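Local coordinates for magnesium and cobalt efflux protein CorC (Pseudomonas aeruginosa, PDB 3LLB) that probably takes part in magnesium and cobalt ion transport, the piece described here being its C-terminal transporter-associated domain, at residues V13-V19 and F35-G39; L49-N53 and R64-S70. All coordinates share one frame; numbering follows the deposited sequence.

Interaction 1: residues V13-V19 and F35-G39; sequences VKALTPV and FDTVG
A single beta bridge between Pro-18 and Thr-37, each at the N-cap position of a helix, joins the starts of helices 19-26 and 38-46 in the transporter-associated domain of CorC. It lies where strand 11-14 ends and the chain passes through a type I beta turn, Lys-14 to Thr-17, into the first helix. Two backbone hydrogen bonds flank the bridge. Val-38 N meets Thr-17 O at 3.0 Å, nearly head-on to the carbonyl, and Val-19 N gives to Asp-36 O at 3.1 Å from above the plane of that carbonyl. Between them Pro-18, which has no N-H to offer, adds a CA-H...O contact to Asp-36 O. A third bond, from Gly-39 N to Ala-15 O, 2.9 Å, in the carbonyl plane and on a lone pair, joins the turn to helix 38-46. Turn carbonyls thus take up the first N-H groups of that helix, while the Thr-37 hydroxyl makes a weak cap to Gly-40 N.

The turn is itself braced by Thr-17, whose OG1 and N both approach Lys-14 O from the same face of its plane; OG1 can fold back because it lies opposite the carbonyl carbon, beside its own backbone N (chi1 -52°). Next to the bridge, the methyl CG2 of Val-38 lies against Thr-17 CB at 4.0 Å, and Val-13 CG1 comes loosely alongside Val-38 CG1. Phe-22 of helix 19-26 and Leu-76 of strand 73-80 also touch Val-38, so this valine enters the packing between helix and sheet. Ala-15 CB sits 3.9 Å from Gly-39 CA. At the far end, Val-19 directs CG2 over the Thr-37 carbonyl and onto Phe-35 CB, the latter at 3.8 Å.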
# COMPACT_ATOMS: atom_id res chain seq x y z
N VAL A 13 -3.62 3.53 4.15
CA VAL A 13 -3.53 2.09 4.31
C VAL A 13 -2.31 1.72 5.10
O VAL A 13 -1.19 2.13 4.75
CB VAL A 13 -3.55 1.44 2.92
CG1 VAL A 13 -3.46 -0.05 3.01
CG2 VAL A 13 -4.82 1.83 2.12
N LYS A 14 -2.47 0.95 6.19
CA LYS A 14 -1.31 0.45 6.94
C LYS A 14 -0.51 -0.57 6.11
O LYS A 14 -1.11 -1.41 5.39
CB LYS A 14 -1.78 -0.17 8.24
CG LYS A 14 -2.26 0.84 9.30
CD LYS A 14 -2.71 0.08 10.50
CE LYS A 14 -3.12 1.02 11.59
NZ LYS A 14 -3.77 0.30 12.73
N ALA A 15 0.83 -0.47 6.16
CA ALA A 15 1.68 -1.42 5.46
C ALA A 15 1.49 -2.90 5.91
O ALA A 15 1.64 -3.83 5.14
CB ALA A 15 3.16 -0.92 5.58
N LEU A 16 1.11 -3.11 7.15
CA LEU A 16 0.85 -4.43 7.72
C LEU A 16 -0.47 -5.07 7.26
O LEU A 16 -0.69 -6.25 7.53
CB LEU A 16 0.95 -4.39 9.29
CG LEU A 16 0.13 -3.32 10.08
CD1 LEU A 16 -1.38 -3.67 10.10
CD2 LEU A 16 0.62 -2.90 11.55
N THR A 17 -1.34 -4.31 6.59
CA THR A 17 -2.57 -4.88 5.94
C THR A 17 -2.28 -6.11 5.11
O THR A 17 -1.53 -6.02 4.18
CB THR A 17 -3.30 -3.86 5.05
OG1 THR A 17 -3.52 -2.68 5.83
CG2 THR A 17 -4.68 -4.39 4.48
N PRO A 18 -2.87 -7.26 5.46
CA PRO A 18 -2.79 -8.42 4.63
C PRO A 18 -3.25 -8.15 3.23
O PRO A 18 -4.22 -7.47 3.04
CB PRO A 18 -3.79 -9.36 5.33
CG PRO A 18 -3.51 -9.10 6.74
CD PRO A 18 -3.53 -7.60 6.74
N VAL A 19 -2.56 -8.70 2.25
CA VAL A 19 -3.00 -8.55 0.88
C VAL A 19 -4.46 -9.08 0.66
O VAL A 19 -5.23 -8.46 -0.09
CB VAL A 19 -1.91 -9.14 -0.11
CG1 VAL A 19 -2.54 -9.43 -1.46
CG2 VAL A 19 -0.80 -8.16 -0.25
N PHE A 35 2.48 -12.44 -2.05
CA PHE A 35 2.71 -11.35 -1.07
C PHE A 35 1.98 -11.51 0.20
O PHE A 35 0.79 -11.78 0.12
CB PHE A 35 2.26 -10.03 -1.65
CG PHE A 35 2.90 -9.69 -2.94
CD1 PHE A 35 4.18 -9.14 -2.96
CD2 PHE A 35 2.24 -9.90 -4.13
CE1 PHE A 35 4.77 -8.80 -4.13
CE2 PHE A 35 2.84 -9.55 -5.33
CZ PHE A 35 4.13 -9.00 -5.32
N ASP A 36 2.58 -11.20 1.35
CA ASP A 36 1.81 -11.30 2.61
C ASP A 36 1.12 -10.00 2.95
O ASP A 36 0.01 -10.02 3.41
CB ASP A 36 2.66 -11.68 3.82
CG ASP A 36 3.05 -13.15 3.82
OD1 ASP A 36 2.35 -13.97 3.20
OD2 ASP A 36 4.10 -13.50 4.43
N THR A 37 1.82 -8.88 2.82
CA THR A 37 1.27 -7.60 3.25
C THR A 37 1.47 -6.54 2.19
O THR A 37 2.25 -6.72 1.28
CB THR A 37 1.91 -7.13 4.56
OG1 THR A 37 3.29 -6.89 4.33
CG2 THR A 37 1.76 -8.21 5.68
N VAL A 38 0.67 -5.48 2.28
CA VAL A 38 0.77 -4.33 1.38
C VAL A 38 2.18 -3.76 1.35
O VAL A 38 2.69 -3.38 0.31
CB VAL A 38 -0.29 -3.26 1.76
CG1 VAL A 38 0.01 -1.87 1.11
CG2 VAL A 38 -1.69 -3.77 1.39
N GLY A 39 2.82 -3.67 2.51
CA GLY A 39 4.20 -3.14 2.55
C GLY A 39 5.17 -4.02 1.76
O GLY A 39 6.05 -3.51 1.09

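Interaction 2: residues L49-N53 and R64-S70; sequences LPKRN and RVLNADS
The guanidinium of Arg-64 has Leu-66 CD2 over the centre of one face, 3.5 Å above its plane, and Asn-53 OD1 at its edge. Arg-64 NE and NH2 grip Asn-53 OD1 side-on, at 3.0 and 2.9 Å, with the amide turned 28° from the guanidinium. The second guanidinium, that of Arg-52, stands almost perpendicular to the first (80°), and its edge faces Leu-66 O: Arg-52 NE donates to that oxygen at 2.8 Å through a bent bond. An extended chain, CG anti to the backbone N (chi1 -172°), carries NE past Val-65 O to Leu-66 O. Arg-52 NH2 and Arg-64 NH2 lie 3.6 Å apart, a proximity that probably costs some charge repulsion.

Asn-53 N binds Val-65 O at 2.7 Å, nearly straight. Farther along, Pro-50 CG packs across Val-65 CG2 at 3.7 Å, and a water donates to both Pro-50 O and Asp-69 O. Together these contacts lay the loop that follows helix 38-46 along strand 61-68, just ahead of the antiparallel 55-58/61-68 hairpin, at a classic beta bulge, where Leu-66 and Asn-67 both face Leu-75.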
# COMPACT_ATOMS: atom_id res chain seq x y z
N LEU A 49 13.98 0.29 0.30
CA LEU A 49 13.18 0.96 1.33
C LEU A 49 12.89 2.40 0.91
O LEU A 49 13.83 3.23 0.81
CB LEU A 49 13.93 0.92 2.66
CG LEU A 49 13.27 1.59 3.91
CD1 LEU A 49 12.02 0.82 4.32
CD2 LEU A 49 14.28 1.68 5.03
N PRO A 50 11.62 2.72 0.60
CA PRO A 50 11.34 4.05 0.14
C PRO A 50 11.28 5.04 1.29
O PRO A 50 11.09 4.69 2.48
CB PRO A 50 9.98 3.89 -0.52
CG PRO A 50 9.32 2.86 0.30
CD PRO A 50 10.41 1.90 0.62
N LYS A 51 11.40 6.30 0.91
CA LYS A 51 11.21 7.43 1.79
C LYS A 51 9.85 7.98 1.54
O LYS A 51 9.20 7.64 0.54
CB LYS A 51 12.26 8.50 1.52
CG LYS A 51 13.58 8.16 2.13
CD LYS A 51 14.68 9.07 1.68
CE LYS A 51 15.78 9.30 2.80
NZ LYS A 51 15.71 8.37 4.03
N ARG A 52 9.36 8.75 2.50
CA ARG A 52 8.17 9.53 2.31
C ARG A 52 8.13 10.23 0.94
O ARG A 52 9.14 10.79 0.45
CB ARG A 52 8.07 10.58 3.43
CG ARG A 52 6.75 11.30 3.42
CD ARG A 52 6.47 12.04 4.66
NE ARG A 52 5.04 12.26 4.77
CZ ARG A 52 4.43 13.29 4.23
NH1 ARG A 52 5.11 14.16 3.55
NH2 ARG A 52 3.17 13.42 4.34
N ASN A 53 6.96 10.15 0.33
CA ASN A 53 6.55 10.77 -0.94
C ASN A 53 7.02 10.03 -2.19
O ASN A 53 6.73 10.45 -3.28
CB ASN A 53 6.89 12.24 -0.99
CG ASN A 53 6.06 13.04 -0.05
OD1 ASN A 53 4.92 12.68 0.27
ND2 ASN A 53 6.62 14.13 0.42
N ARG A 64 1.41 6.02 -2.54
CA ARG A 64 2.36 7.07 -2.15
C ARG A 64 2.78 6.83 -0.71
O ARG A 64 1.89 6.63 0.19
CB ARG A 64 1.72 8.44 -2.32
CG ARG A 64 2.51 9.59 -1.75
CD ARG A 64 1.74 10.89 -1.81
NE ARG A 64 2.26 11.79 -0.78
CZ ARG A 64 1.53 12.58 0.02
NH1 ARG A 64 0.19 12.62 -0.06
NH2 ARG A 64 2.15 13.36 0.90
N VAL A 65 4.08 6.78 -0.44
CA VAL A 65 4.58 6.57 0.91
C VAL A 65 4.32 7.79 1.78
O VAL A 65 4.83 8.89 1.51
CB VAL A 65 6.10 6.15 0.94
CG1 VAL A 65 6.53 5.89 2.36
CG2 VAL A 65 6.30 4.93 0.06
N LEU A 66 3.49 7.64 2.80
CA LEU A 66 3.29 8.72 3.80
C LEU A 66 4.21 8.64 4.99
O LEU A 66 4.59 9.65 5.56
CB LEU A 66 1.85 8.72 4.28
CG LEU A 66 0.73 9.03 3.30
CD1 LEU A 66 -0.57 8.76 4.01
CD2 LEU A 66 0.83 10.46 2.80
N ASN A 67 4.57 7.42 5.37
CA ASN A 67 5.41 7.19 6.54
C ASN A 67 6.22 5.93 6.39
O ASN A 67 5.70 4.85 6.02
CB ASN A 67 4.55 7.10 7.84
CG ASN A 67 5.38 7.00 9.07
OD1 ASN A 67 6.13 6.02 9.22
ND2 ASN A 67 5.29 8.01 9.98
N ALA A 68 7.52 6.06 6.54
CA ALA A 68 8.40 4.90 6.64
C ALA A 68 9.46 5.26 7.64
O ALA A 68 9.85 6.44 7.77
CB ALA A 68 9.06 4.56 5.27
N ASP A 69 10.01 4.26 8.32
CA ASP A 69 11.19 4.48 9.14
C ASP A 69 12.45 3.85 8.51
O ASP A 69 12.51 3.65 7.33
CB ASP A 69 10.91 4.02 10.55
CG ASP A 69 10.73 2.55 10.69
OD1 ASP A 69 11.16 1.76 9.79
OD2 ASP A 69 10.15 2.15 11.75
N SER A 70 13.47 3.56 9.31
CA SER A 70 14.76 3.03 8.81
C SER A 70 14.73 1.54 8.41
O SER A 70 15.67 1.06 7.82
CB SER A 70 15.85 3.25 9.84
OG SER A 70 16.08 4.66 9.87
O HOH W 1 12.60 5.05 4.90

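Overall arrangement
Both contacts reach the one antiparallel sheet, but at different places: interaction 1 is at the end of strand 11-14, interaction 2 involves strand 61-68, and strand 73-80 runs between those two. Their centres are about 14 Å apart and they do not touch. Helix 38-46 connects them along the chain, starting in interaction 1 and leading into the loop of interaction 2. The first is partly buried and nearer the middle of the domain; its polar links across the segments are backbone bonds, lined by small aliphatic groups. The second is a surface contact, where arginine and asparagine side chains and a bridging water supply most of the polar links.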